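Local coordinates for putative sugar ABC transporter, substrate-binding protein (Clostridium phytofermentans, PDB 4WZZ) that binds L-rhamnose between its two lobes and probably delivers it to an ABC transporter as the solute-binding component, at residues D229-I234 against M253-V258; E98-C103 against A118-D123; E278-I283 against S362-W367; A55-I60 against E74-V79. One frame throughout, in Å; residues are numbered along the deposited sequence.

Contact 1 (D229-I234 against M253-V258); sequences DQTEAI and MAAAKV
Thr231 packs against Ala255 and Val258 where helix 224-237 meets helix 249-261. The tight part is small and buried. Thr231 OG1 lies 3.4 Å from Ala255 CA and close to its methyl. The methyl branch of Thr231 faces the valine: Thr231 CG2 sits 3.7 Å from Val258 CG1. The Thr231 and Val258 side chains run past each other in opposite directions, alongside rather than head on. In Val258, CG1 lies opposite the backbone N across the CA-CB bond (chi1 171°), and this branch does most of the touching. The small Ala255 lets the backbones come near, with Thr231 CA and Ala255 CA 5.6 Å apart. The two segment axes approach to 9.0 Å, and their N-to-C directions differ by 59°.

The solvent side is looser. Glu232 brings only its aliphatic part to the contact, with its CG 4.1 Å from Val258 CG1. Its chain crosses the valine at about a right angle, and its carboxylate forms a salt bridge with Lys262, just past helix 249-261. On the inner side, Thr231 also touches Leu184 of strand 179-185, so helix 224-237 packs on the parallel four-stranded sheet.

No hydrogen bond joins the two segments. Thr231 OG1 is instead satisfied by Ser227 O, within its own helix. The hydroxyl can therefore sit in a buried contact without a partner across it, and the segments meet by van der Waals packing.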
loop_
_atom_site.group_PDB
_atom_site.type_symbol
_atom_site.label_atom_id
_atom_site.label_comp_id
_atom_site.label_asym_id
_atom_site.label_seq_id
_atom_site.Cartn_x
_atom_site.Cartn_y
_atom_site.Cartn_z
ATOM N N ASP A 229 -4.638 -2.331 -19.968
ATOM C CA ASP A 229 -3.849 -2.071 -21.169
ATOM C C ASP A 229 -2.393 -2.506 -20.997
ATOM O O ASP A 229 -1.801 -3.095 -21.898
ATOM C CB ASP A 229 -3.910 -0.587 -21.555
ATOM C CG ASP A 229 -5.312 -0.133 -22.025
ATOM O OD1 ASP A 229 -6.193 -0.974 -22.282
ATOM O OD2 ASP A 229 -5.522 1.090 -22.136
ATOM N N GLN A 230 -1.811 -2.231 -19.838
ATOM C CA GLN A 230 -0.428 -2.625 -19.572
ATOM C C GLN A 230 -0.290 -4.136 -19.429
ATOM O O GLN A 230 0.734 -4.691 -19.791
ATOM C CB GLN A 230 0.145 -1.894 -18.358
ATOM C CG GLN A 230 0.352 -0.409 -18.612
ATOM C CD GLN A 230 1.227 -0.125 -19.816
ATOM O OE1 GLN A 230 2.299 -0.694 -19.975
ATOM N NE2 GLN A 230 0.745 0.743 -20.699
ATOM N N THR A 231 -1.312 -4.813 -18.915
ATOM C CA THR A 231 -1.280 -6.272 -18.885
ATOM C C THR A 231 -1.202 -6.809 -20.309
ATOM O O THR A 231 -0.423 -7.716 -20.579
ATOM C CB THR A 231 -2.503 -6.874 -18.142
ATOM O OG1 THR A 231 -2.520 -6.371 -16.805
ATOM C CG2 THR A 231 -2.416 -8.403 -18.087
ATOM N N GLU A 232 -2.002 -6.263 -21.220
ATOM C CA GLU A 232 -1.938 -6.681 -22.632
ATOM C C GLU A 232 -0.557 -6.400 -23.214
ATOM O O GLU A 232 -0.027 -7.205 -23.982
ATOM C CB GLU A 232 -3.013 -5.975 -23.474
ATOM C CG GLU A 232 -4.418 -6.432 -23.088
ATOM C CD GLU A 232 -5.473 -6.107 -24.133
ATOM O OE1 GLU A 232 -6.017 -4.988 -24.101
ATOM O OE2 GLU A 232 -5.747 -6.978 -24.985
ATOM N N ALA A 233 0.032 -5.269 -22.823
ATOM C CA ALA A 233 1.367 -4.902 -23.299
ATOM C C ALA A 233 2.420 -5.881 -22.806
ATOM O O ALA A 233 3.337 -6.231 -23.560
ATOM C CB ALA A 233 1.729 -3.483 -22.850
ATOM N N ILE A 234 2.315 -6.289 -21.535
ATOM C CA ILE A 234 3.203 -7.305 -20.981
ATOM C C ILE A 234 3.125 -8.602 -21.817
ATOM O O ILE A 234 4.148 -9.174 -22.232
ATOM C CB ILE A 234 2.869 -7.611 -19.511
ATOM C CG1 ILE A 234 3.270 -6.416 -18.635
ATOM C CG2 ILE A 234 3.551 -8.904 -19.067
ATOM C CD1 ILE A 234 2.698 -6.459 -17.261
HETATM N N MSE A 253 -6.150 -6.839 -9.840
HETATM C CA MSE A 253 -7.482 -7.248 -10.266
HETATM C C MSE A 253 -7.711 -6.959 -11.755
HETATM O O MSE A 253 -8.436 -7.696 -12.430
HETATM C CB MSE A 253 -8.586 -6.721 -9.348
HETATM C CG MSE A 253 -8.713 -5.221 -9.192
HETATM SE SE MSE A 253 -9.701 -4.357 -10.611
HETATM C CE MSE A 253 -10.605 -5.870 -11.429
ATOM N N ALA A 254 -7.057 -5.931 -12.287
ATOM C CA ALA A 254 -7.138 -5.655 -13.708
ATOM C C ALA A 254 -6.439 -6.754 -14.496
ATOM O O ALA A 254 -6.985 -7.235 -15.482
ATOM C CB ALA A 254 -6.531 -4.283 -14.033
ATOM N N ALA A 255 -5.241 -7.139 -14.059
ATOM C CA ALA A 255 -4.509 -8.207 -14.733
ATOM C C ALA A 255 -5.322 -9.503 -14.677
ATOM O O ALA A 255 -5.366 -10.278 -15.642
ATOM C CB ALA A 255 -3.156 -8.388 -14.076
ATOM N N ALA A 256 -5.932 -9.780 -13.529
ATOM C CA ALA A 256 -6.741 -11.002 -13.416
ATOM C C ALA A 256 -7.865 -11.034 -14.443
ATOM O O ALA A 256 -8.154 -12.083 -15.066
ATOM C CB ALA A 256 -7.303 -11.124 -12.023
ATOM N N LYS A 257 -8.514 -9.898 -14.616
ATOM C CA LYS A 257 -9.610 -9.769 -15.563
ATOM C C LYS A 257 -9.134 -10.039 -16.984
ATOM O O LYS A 257 -9.758 -10.791 -17.723
ATOM C CB LYS A 257 -10.243 -8.373 -15.467
ATOM C CG LYS A 257 -11.370 -8.120 -16.461
ATOM C CD LYS A 257 -12.522 -9.114 -16.314
ATOM C CE LYS A 257 -13.851 -8.576 -16.884
ATOM N NZ LYS A 257 -13.792 -8.266 -18.344
ATOM N N VAL A 258 -8.001 -9.453 -17.346
ATOM C CA VAL A 258 -7.408 -9.658 -18.662
ATOM C C VAL A 258 -7.020 -11.122 -18.873
ATOM O O VAL A 258 -7.331 -11.705 -19.908
ATOM C CB VAL A 258 -6.179 -8.719 -18.870
ATOM C CG1 VAL A 258 -5.425 -9.066 -20.149
ATOM C CG2 VAL A 258 -6.609 -7.255 -18.890
#

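Contact 2 (E98-C103 against A118-D123); sequences EDQITC and AANDTD
Ala118 O accepts the shortest polar bond of the contact, from Gln100 NE2 at 2.6 Å. The N-H points well at the oxygen, with an angle of 161° at the hydrogen. The acceptor lies nearly in the amide plane of Gln100, but the donor stands above the carbonyl plane of Ala118. The other end of the same amide completes the grip. Gln100 OE1 takes the backbone N-H of Asn120 at 2.9 Å, with the donor tilted from the plane of the glutamine carbonyl.

One side-chain amide thus bridges Ala118 O and Asn120 N, either side of Ala119, using both its donor and its acceptor. The chain beyond CG is extended (chi2 177°), which carries the amide from helix 97-110 across to the loop. This loop follows strand 114-117 at its C-terminal end. In the periplasmic-binding-protein fold such strand ends face the sugar cleft, and here the side chain of Ala118 is about 6 Å from the bound rhamnose.

The Asn120 side chain lies against the glutamine. The two amide planes are 12° apart and stacked, with Asn120 ND2 3.3 Å from Gln100 CD. Asn120 ND2 bonds to Lys62 O and Thr96 O, which fix the rotation of its amide. Gln100 NE2 also donates to Val61 O, so these buried amides join the loop to the residues just after strand 56-60 as well. Further along, Asp121 OD1 accepts from Asp123 N at 2.9 Å, forming an Asx turn that leads toward helix 126-134.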
loop_
_atom_site.group_PDB
_atom_site.type_symbol
_atom_site.label_atom_id
_atom_site.label_comp_id
_atom_site.label_asym_id
_atom_site.label_seq_id
_atom_site.Cartn_x
_atom_site.Cartn_y
_atom_site.Cartn_z
ATOM N N GLU A 98 0.683 16.298 -8.489
ATOM C CA GLU A 98 -0.077 17.513 -8.767
ATOM C C GLU A 98 -1.461 17.502 -8.117
ATOM O O GLU A 98 -1.849 18.473 -7.473
ATOM C CB GLU A 98 -0.215 17.714 -10.277
ATOM C CG GLU A 98 -1.037 18.934 -10.658
ATOM C CD GLU A 98 -1.096 19.173 -12.164
ATOM O OE1 GLU A 98 -0.567 18.336 -12.933
ATOM O OE2 GLU A 98 -1.678 20.205 -12.574
ATOM N N ASP A 99 -2.212 16.415 -8.279
ATOM C CA ASP A 99 -3.562 16.384 -7.734
ATOM C C ASP A 99 -3.547 16.316 -6.217
ATOM O O ASP A 99 -4.454 16.815 -5.558
ATOM C CB ASP A 99 -4.379 15.238 -8.340
ATOM C CG ASP A 99 -4.814 15.526 -9.763
ATOM O OD1 ASP A 99 -4.673 16.692 -10.200
ATOM O OD2 ASP A 99 -5.320 14.606 -10.439
ATOM N N GLN A 100 -2.501 15.731 -5.656
ATOM C CA GLN A 100 -2.346 15.683 -4.209
ATOM C C GLN A 100 -2.014 17.012 -3.565
ATOM O O GLN A 100 -2.471 17.315 -2.465
ATOM C CB GLN A 100 -1.282 14.657 -3.811
ATOM C CG GLN A 100 -1.910 13.551 -3.097
ATOM C CD GLN A 100 -0.989 12.439 -2.702
ATOM O OE1 GLN A 100 0.227 12.467 -2.947
ATOM N NE2 GLN A 100 -1.577 11.426 -2.070
ATOM N N ILE A 101 -1.188 17.796 -4.237
ATOM C CA ILE A 101 -0.815 19.090 -3.742
ATOM C C ILE A 101 -2.059 19.961 -3.617
ATOM O O ILE A 101 -2.216 20.703 -2.654
ATOM C CB ILE A 101 0.224 19.733 -4.671
ATOM C CG1 ILE A 101 1.553 18.981 -4.527
ATOM C CG2 ILE A 101 0.385 21.186 -4.320
ATOM C CD1 ILE A 101 2.541 19.193 -5.678
ATOM N N THR A 102 -2.963 19.849 -4.582
ATOM C CA THR A 102 -4.213 20.576 -4.505
ATOM C C THR A 102 -4.945 20.204 -3.209
ATOM O O THR A 102 -5.474 21.070 -2.521
ATOM C CB THR A 102 -5.089 20.272 -5.726
ATOM O OG1 THR A 102 -4.405 20.722 -6.896
ATOM C CG2 THR A 102 -6.434 20.968 -5.625
ATOM N N CYS A 103 -4.957 18.919 -2.874
ATOM C CA CYS A 103 -5.624 18.474 -1.645
ATOM C C CYS A 103 -4.891 18.959 -0.398
ATOM O O CYS A 103 -5.515 19.320 0.592
ATOM C CB CYS A 103 -5.769 16.946 -1.601
ATOM S SG CYS A 103 -6.793 16.261 -2.916
ATOM N N ALA A 118 -0.879 9.539 2.059
ATOM C CA ALA A 118 -0.330 8.413 1.312
ATOM C C ALA A 118 0.231 8.976 0.020
ATOM O O ALA A 118 -0.520 9.334 -0.897
ATOM C CB ALA A 118 -1.406 7.391 1.018
ATOM N N ALA A 119 1.556 9.093 -0.031
ATOM C CA ALA A 119 2.219 9.903 -1.041
ATOM C C ALA A 119 2.218 9.322 -2.430
ATOM O O ALA A 119 2.525 8.144 -2.624
ATOM C CB ALA A 119 3.683 10.172 -0.618
ATOM N N ASN A 120 1.906 10.167 -3.405
ATOM C CA ASN A 120 2.000 9.788 -4.818
ATOM C C ASN A 120 3.381 10.051 -5.394
ATOM O O ASN A 120 3.688 9.650 -6.522
ATOM C CB ASN A 120 0.956 10.526 -5.639
ATOM C CG ASN A 120 -0.446 10.018 -5.379
ATOM O OD1 ASN A 120 -0.637 8.853 -5.036
ATOM N ND2 ASN A 120 -1.430 10.882 -5.541
ATOM N N ASP A 121 4.217 10.721 -4.613
ATOM C CA ASP A 121 5.597 11.007 -5.007
ATOM C C ASP A 121 6.349 11.268 -3.715
ATOM O O ASP A 121 5.806 11.872 -2.776
ATOM C CB ASP A 121 5.654 12.224 -5.926
ATOM C CG ASP A 121 7.065 12.494 -6.486
ATOM O OD1 ASP A 121 7.938 12.996 -5.740
ATOM O OD2 ASP A 121 7.279 12.225 -7.684
ATOM N N THR A 122 7.591 10.807 -3.657
ATOM C CA THR A 122 8.313 10.804 -2.409
ATOM C C THR A 122 8.757 12.221 -2.034
ATOM O O THR A 122 8.821 12.568 -0.848
ATOM C CB THR A 122 9.537 9.887 -2.520
ATOM O OG1 THR A 122 9.174 8.722 -3.283
ATOM C CG2 THR A 122 10.006 9.475 -1.148
ATOM N N ASP A 123 9.030 13.034 -3.052
ATOM C CA ASP A 123 9.674 14.336 -2.857
ATOM C C ASP A 123 8.847 15.570 -3.264
ATOM O O ASP A 123 9.031 16.663 -2.719
ATOM C CB ASP A 123 10.980 14.363 -3.646
ATOM C CG ASP A 123 12.017 13.391 -3.099
ATOM O OD1 ASP A 123 12.078 13.184 -1.872
ATOM O OD2 ASP A 123 12.777 12.830 -3.907
#

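Contact 3 (E278-I283 against S362-W367); sequences EMADYI and SNIAEW
Ile364 points its side chain at the 278-283 segment and meets Ala280 and Ile283 with its CG1-CD1 arm. A chi1 of 178° trails CG1 away from the backbone N and sends the arm across the contact. Two ends then meet: Ile364 CD1 is 3.6 Å from Ile283 CD1. The two isoleucine side chains are at a slant to each other, so the methyl of Ile283 also lies near CG1 of Ile364, at 3.9 Å between Ile283 CD1 and Ile364 CG1.

Ala280 meets the same CG1. Ile364 CG1 comes to 3.7 Å from Ala280 CA, nearer than to the Ala280 methyl, whose CB is 4.1 Å from that CG1. Ile364 therefore lies against the backbone of the short 3-10 turn at 280-282 as well as its side chain. Pro276 touches Ile364 too, while Pro361 and Met294 pack on Ile283.

The contact joins the turn after helix 276-279 to the start of the C-terminal helix 364-368. The two segments are 79 residues apart at their closest ends. No polar bond crosses between them. The cohesion is hydrophobic, from two buried isoleucines and the partly exposed Ala280, so it relies on shape fit rather than directional bonding.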
loop_
_atom_site.group_PDB
_atom_site.type_symbol
_atom_site.label_atom_id
_atom_site.label_comp_id
_atom_site.label_asym_id
_atom_site.label_seq_id
_atom_site.Cartn_x
_atom_site.Cartn_y
_atom_site.Cartn_z
ATOM N N GLU A 278 -11.988 -8.373 -4.080
ATOM C CA GLU A 278 -11.855 -8.283 -5.529
ATOM C C GLU A 278 -11.254 -9.541 -6.170
ATOM O O GLU A 278 -11.562 -9.883 -7.320
ATOM C CB GLU A 278 -10.972 -7.082 -5.878
ATOM C CG GLU A 278 -11.619 -5.759 -5.557
ATOM C CD GLU A 278 -10.821 -4.585 -6.095
ATOM O OE1 GLU A 278 -9.598 -4.537 -5.886
ATOM O OE2 GLU A 278 -11.428 -3.702 -6.721
HETATM N N MSE A 279 -10.377 -10.225 -5.448
HETATM C CA MSE A 279 -9.618 -11.301 -6.046
HETATM C C MSE A 279 -10.215 -12.677 -5.789
HETATM O O MSE A 279 -9.763 -13.633 -6.381
HETATM C CB MSE A 279 -8.182 -11.285 -5.531
HETATM C CG MSE A 279 -7.381 -10.107 -6.015
HETATM SE SE MSE A 279 -7.151 -10.205 -7.951
HETATM C CE MSE A 279 -6.077 -11.856 -8.035
ATOM N N ALA A 280 -11.231 -12.760 -4.939
ATOM C CA ALA A 280 -11.776 -14.052 -4.512
ATOM C C ALA A 280 -12.056 -15.014 -5.684
ATOM O O ALA A 280 -11.694 -16.197 -5.648
ATOM C CB ALA A 280 -13.029 -13.831 -3.723
ATOM N N ASP A 281 -12.681 -14.512 -6.731
ATOM C CA ASP A 281 -13.086 -15.404 -7.821
ATOM C C ASP A 281 -11.925 -15.776 -8.740
ATOM O O ASP A 281 -12.094 -16.641 -9.618
ATOM C CB ASP A 281 -14.204 -14.782 -8.633
ATOM C CG ASP A 281 -15.458 -14.510 -7.811
ATOM O OD1 ASP A 281 -15.639 -15.130 -6.730
ATOM O OD2 ASP A 281 -16.274 -13.673 -8.264
ATOM N N TYR A 282 -10.760 -15.140 -8.569
ATOM C CA TYR A 282 -9.604 -15.423 -9.405
ATOM C C TYR A 282 -8.577 -16.281 -8.723
ATOM O O TYR A 282 -7.556 -16.626 -9.318
ATOM C CB TYR A 282 -8.914 -14.134 -9.808
ATOM C CG TYR A 282 -9.764 -13.197 -10.583
ATOM C CD1 TYR A 282 -10.175 -13.507 -11.876
ATOM C CD2 TYR A 282 -10.117 -11.973 -10.067
ATOM C CE1 TYR A 282 -10.927 -12.640 -12.601
ATOM C CE2 TYR A 282 -10.871 -11.098 -10.784
ATOM C CZ TYR A 282 -11.266 -11.423 -12.053
ATOM O OH TYR A 282 -12.007 -10.526 -12.765
ATOM N N ILE A 283 -8.825 -16.599 -7.460
ATOM C CA ILE A 283 -7.870 -17.355 -6.682
ATOM C C ILE A 283 -8.229 -18.828 -6.684
ATOM O O ILE A 283 -9.367 -19.205 -6.392
ATOM C CB ILE A 283 -7.756 -16.777 -5.266
ATOM C CG1 ILE A 283 -7.012 -15.437 -5.352
ATOM C CG2 ILE A 283 -7.088 -17.765 -4.309
ATOM C CD1 ILE A 283 -7.003 -14.653 -4.052
ATOM N N SER A 362 -7.313 -21.717 0.780
ATOM C CA SER A 362 -7.769 -22.211 2.076
ATOM C C SER A 362 -8.365 -21.132 2.991
ATOM O O SER A 362 -8.965 -21.459 3.994
ATOM C CB SER A 362 -6.634 -22.947 2.791
ATOM O OG SER A 362 -5.573 -22.072 3.122
ATOM N N ASN A 363 -8.201 -19.847 2.659
ATOM C CA ASN A 363 -8.723 -18.786 3.524
ATOM C C ASN A 363 -9.345 -17.610 2.798
ATOM O O ASN A 363 -9.759 -16.661 3.428
ATOM C CB ASN A 363 -7.648 -18.240 4.486
ATOM C CG ASN A 363 -6.543 -17.467 3.773
ATOM O OD1 ASN A 363 -6.631 -17.166 2.594
ATOM N ND2 ASN A 363 -5.511 -17.098 4.530
ATOM N N ILE A 364 -9.445 -17.659 1.478
ATOM C CA ILE A 364 -9.803 -16.444 0.734
ATOM C C ILE A 364 -11.254 -16.027 0.963
ATOM O O ILE A 364 -11.532 -14.846 1.137
ATOM C CB ILE A 364 -9.474 -16.595 -0.788
ATOM C CG1 ILE A 364 -9.888 -15.362 -1.600
ATOM C CG2 ILE A 364 -10.160 -17.838 -1.378
ATOM C CD1 ILE A 364 -9.197 -14.122 -1.193
ATOM N N ALA A 365 -12.182 -16.981 0.994
ATOM C CA ALA A 365 -13.588 -16.618 1.001
ATOM C C ALA A 365 -13.971 -15.879 2.287
ATOM O O ALA A 365 -14.718 -14.896 2.248
ATOM C CB ALA A 365 -14.457 -17.850 0.786
ATOM N N GLU A 366 -13.445 -16.325 3.427
ATOM C CA GLU A 366 -13.810 -15.697 4.710
ATOM C C GLU A 366 -13.312 -14.254 4.761
ATOM O O GLU A 366 -13.998 -13.377 5.277
ATOM C CB GLU A 366 -13.299 -16.520 5.904
ATOM C CG GLU A 366 -11.788 -16.566 6.026
ATOM C CD GLU A 366 -11.293 -17.754 6.797
ATOM O OE1 GLU A 366 -10.851 -17.566 7.949
ATOM O OE2 GLU A 366 -11.329 -18.882 6.256
ATOM N N TRP A 367 -12.142 -13.987 4.169
ATOM C CA TRP A 367 -11.573 -12.654 4.213
ATOM C C TRP A 367 -12.187 -11.715 3.191
ATOM O O TRP A 367 -12.088 -10.497 3.342
ATOM C CB TRP A 367 -10.046 -12.702 4.068
ATOM C CG TRP A 367 -9.384 -13.185 5.316
ATOM C CD1 TRP A 367 -8.966 -14.442 5.581
ATOM C CD2 TRP A 367 -9.086 -12.408 6.496
ATOM N NE1 TRP A 367 -8.427 -14.513 6.842
ATOM C CE2 TRP A 367 -8.489 -13.278 7.427
ATOM C CE3 TRP A 367 -9.259 -11.065 6.841
ATOM C CZ2 TRP A 367 -8.055 -12.854 8.689
ATOM C CZ3 TRP A 367 -8.828 -10.648 8.101
ATOM C CH2 TRP A 367 -8.245 -11.540 9.010
#

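Contact 4 (A55-I60 against E74-V79); sequences ATYAII and EGYKQV
This is an apolar strand-to-helix contact within a beta-alpha-beta unit, where helix 67-82 packs on the first strand, 56-60. Tyr76 carries the helix side. With CG anti to N (chi1 -170°), the ring reaches to the strand between Tyr57 and Ile59.

Ile59 takes one face of the ring. Its CB stands 4.2 Å from the centroid of the Tyr76 ring, 24° off the normal, which makes a CH-pi contact offset toward the rim. The Ile59 CD1 methyl runs back along the tyrosine, 3.7 Å from Tyr76 CB. The two side chains pass each other in opposite directions.

Tyr57 meets the far end of the same ring. Tyr57 CB lies at the edge of the Tyr76 ring, near its plane, 3.6 Å from Tyr76 OH. The two tyrosine side chains cross at about a right angle. Neither hydroxyl bonds across the contact: Tyr76 OH pairs with Ser310 OG, and Tyr57 OH with Thr53 OG1.

Strand 56-60 lies between 86-90 and 114-117 in the sheet, and Tyr76 also touches Cys87 and Ala116 of these neighbours. Helix 299-315 lies beside helix 67-82 and packs on Tyr57 through Ile311 and Val314.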
loop_
_atom_site.group_PDB
_atom_site.type_symbol
_atom_site.label_atom_id
_atom_site.label_comp_id
_atom_site.label_asym_id
_atom_site.label_seq_id
_atom_site.Cartn_x
_atom_site.Cartn_y
_atom_site.Cartn_z
ATOM N N ALA A 55 -9.661 17.575 17.834
ATOM C CA ALA A 55 -8.964 18.184 16.719
ATOM C C ALA A 55 -9.537 17.720 15.386
ATOM O O ALA A 55 -10.384 16.823 15.331
ATOM C CB ALA A 55 -7.481 17.857 16.797
ATOM N N THR A 56 -9.050 18.338 14.316
ATOM C CA THR A 56 -9.506 18.027 12.969
ATOM C C THR A 56 -8.368 17.390 12.169
ATOM O O THR A 56 -7.266 17.919 12.105
ATOM C CB THR A 56 -10.001 19.290 12.282
ATOM O OG1 THR A 56 -11.150 19.795 12.993
ATOM C CG2 THR A 56 -10.401 18.996 10.828
ATOM N N TYR A 57 -8.654 16.240 11.572
ATOM C CA TYR A 57 -7.626 15.428 10.942
ATOM C C TYR A 57 -7.992 15.192 9.489
ATOM O O TYR A 57 -9.068 14.665 9.217
ATOM C CB TYR A 57 -7.539 14.072 11.625
ATOM C CG TYR A 57 -7.211 14.138 13.091
ATOM C CD1 TYR A 57 -8.180 14.481 14.026
ATOM C CD2 TYR A 57 -5.937 13.837 13.536
ATOM C CE1 TYR A 57 -7.882 14.532 15.360
ATOM C CE2 TYR A 57 -5.623 13.883 14.870
ATOM C CZ TYR A 57 -6.593 14.226 15.782
ATOM O OH TYR A 57 -6.249 14.278 17.119
ATOM N N ALA A 58 -7.111 15.600 8.579
ATOM C CA ALA A 58 -7.277 15.344 7.137
ATOM C C ALA A 58 -6.515 14.109 6.713
ATOM O O ALA A 58 -5.303 14.009 6.949
ATOM C CB ALA A 58 -6.751 16.514 6.338
ATOM N N ILE A 59 -7.197 13.169 6.055
ATOM C CA ILE A 59 -6.484 12.077 5.418
ATOM C C ILE A 59 -6.588 12.274 3.924
ATOM O O ILE A 59 -7.668 12.498 3.386
ATOM C CB ILE A 59 -7.000 10.673 5.829
ATOM C CG1 ILE A 59 -6.166 9.597 5.103
ATOM C CG2 ILE A 59 -8.508 10.559 5.591
ATOM C CD1 ILE A 59 -6.347 8.199 5.643
ATOM N N ILE A 60 -5.432 12.227 3.276
ATOM C CA ILE A 60 -5.332 12.396 1.843
ATOM C C ILE A 60 -4.806 11.095 1.287
ATOM O O ILE A 60 -3.642 10.751 1.493
ATOM C CB ILE A 60 -4.379 13.542 1.478
ATOM C CG1 ILE A 60 -4.906 14.850 2.069
ATOM C CG2 ILE A 60 -4.293 13.661 -0.028
ATOM C CD1 ILE A 60 -3.919 16.026 1.971
ATOM N N GLU A 74 -11.777 4.880 5.611
ATOM C CA GLU A 74 -12.848 4.466 6.523
ATOM C C GLU A 74 -12.298 4.147 7.915
ATOM O O GLU A 74 -12.850 4.587 8.935
ATOM C CB GLU A 74 -13.546 3.230 5.951
ATOM C CG GLU A 74 -14.534 2.540 6.901
ATOM C CD GLU A 74 -14.902 1.121 6.439
ATOM O OE1 GLU A 74 -15.157 0.929 5.222
ATOM O OE2 GLU A 74 -14.930 0.196 7.293
ATOM N N GLY A 75 -11.211 3.384 7.953
ATOM C CA GLY A 75 -10.597 2.983 9.203
ATOM C C GLY A 75 -10.036 4.183 9.935
ATOM O O GLY A 75 -10.075 4.241 11.162
ATOM N N TYR A 76 -9.499 5.141 9.178
ATOM C CA TYR A 76 -8.923 6.344 9.761
ATOM C C TYR A 76 -10.043 7.189 10.386
ATOM O O TYR A 76 -9.964 7.605 11.552
ATOM C CB TYR A 76 -8.194 7.158 8.682
ATOM C CG TYR A 76 -7.360 8.298 9.237
ATOM C CD1 TYR A 76 -6.052 8.098 9.626
ATOM C CD2 TYR A 76 -7.903 9.571 9.366
ATOM C CE1 TYR A 76 -5.294 9.154 10.152
ATOM C CE2 TYR A 76 -7.170 10.612 9.872
ATOM C CZ TYR A 76 -5.862 10.397 10.262
ATOM O OH TYR A 76 -5.157 11.462 10.777
ATOM N N LYS A 77 -11.079 7.431 9.598
ATOM C CA LYS A 77 -12.220 8.222 10.033
ATOM C C LYS A 77 -12.892 7.588 11.252
ATOM O O LYS A 77 -13.266 8.279 12.199
ATOM C CB LYS A 77 -13.222 8.385 8.897
ATOM C CG LYS A 77 -14.550 9.035 9.312
ATOM C CD LYS A 77 -15.471 9.101 8.121
ATOM C CE LYS A 77 -16.846 9.645 8.491
ATOM N NZ LYS A 77 -17.269 10.785 7.626
ATOM N N GLN A 78 -13.022 6.268 11.236
ATOM C CA GLN A 78 -13.725 5.584 12.312
ATOM C C GLN A 78 -13.072 5.883 13.659
ATOM O O GLN A 78 -13.753 6.235 14.636
ATOM C CB GLN A 78 -13.762 4.088 12.030
ATOM C CG GLN A 78 -14.750 3.343 12.884
ATOM C CD GLN A 78 -14.151 2.934 14.204
ATOM O OE1 GLN A 78 -14.694 3.222 15.279
ATOM N NE2 GLN A 78 -13.018 2.253 14.134
ATOM N N VAL A 79 -11.751 5.774 13.711
ATOM C CA VAL A 79 -11.027 5.979 14.970
ATOM C C VAL A 79 -10.999 7.451 15.377
ATOM O O VAL A 79 -11.206 7.785 16.554
ATOM C CB VAL A 79 -9.585 5.391 14.902
ATOM C CG1 VAL A 79 -8.713 5.892 16.047
ATOM C CG2 VAL A 79 -9.643 3.869 14.935
#

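In the fold
Along the chain the order is contact 4, contact 2, contact 1, contact 3. Contact 3 closes last, with its second segment on the C-terminal helix 364-368. Contacts 4 and 2 belong to the lobe built on the mixed sheet. Their centres are 18 Å apart, and they touch where Ile60 meets Gln100, Cys103 and Ala118. Contact 1 packs on the four-stranded parallel sheet of the other lobe. Contact 3 adjoins it through helix 249-261, as with Ala256 and Tyr282. Contacts 1 and 4 are 33 Å apart between centres, on opposite sides of the chain's centre. The rhamnose pocket draws on both lobes, with Lys62 and Asp143 from one and Asn192 and Asp222 from the other.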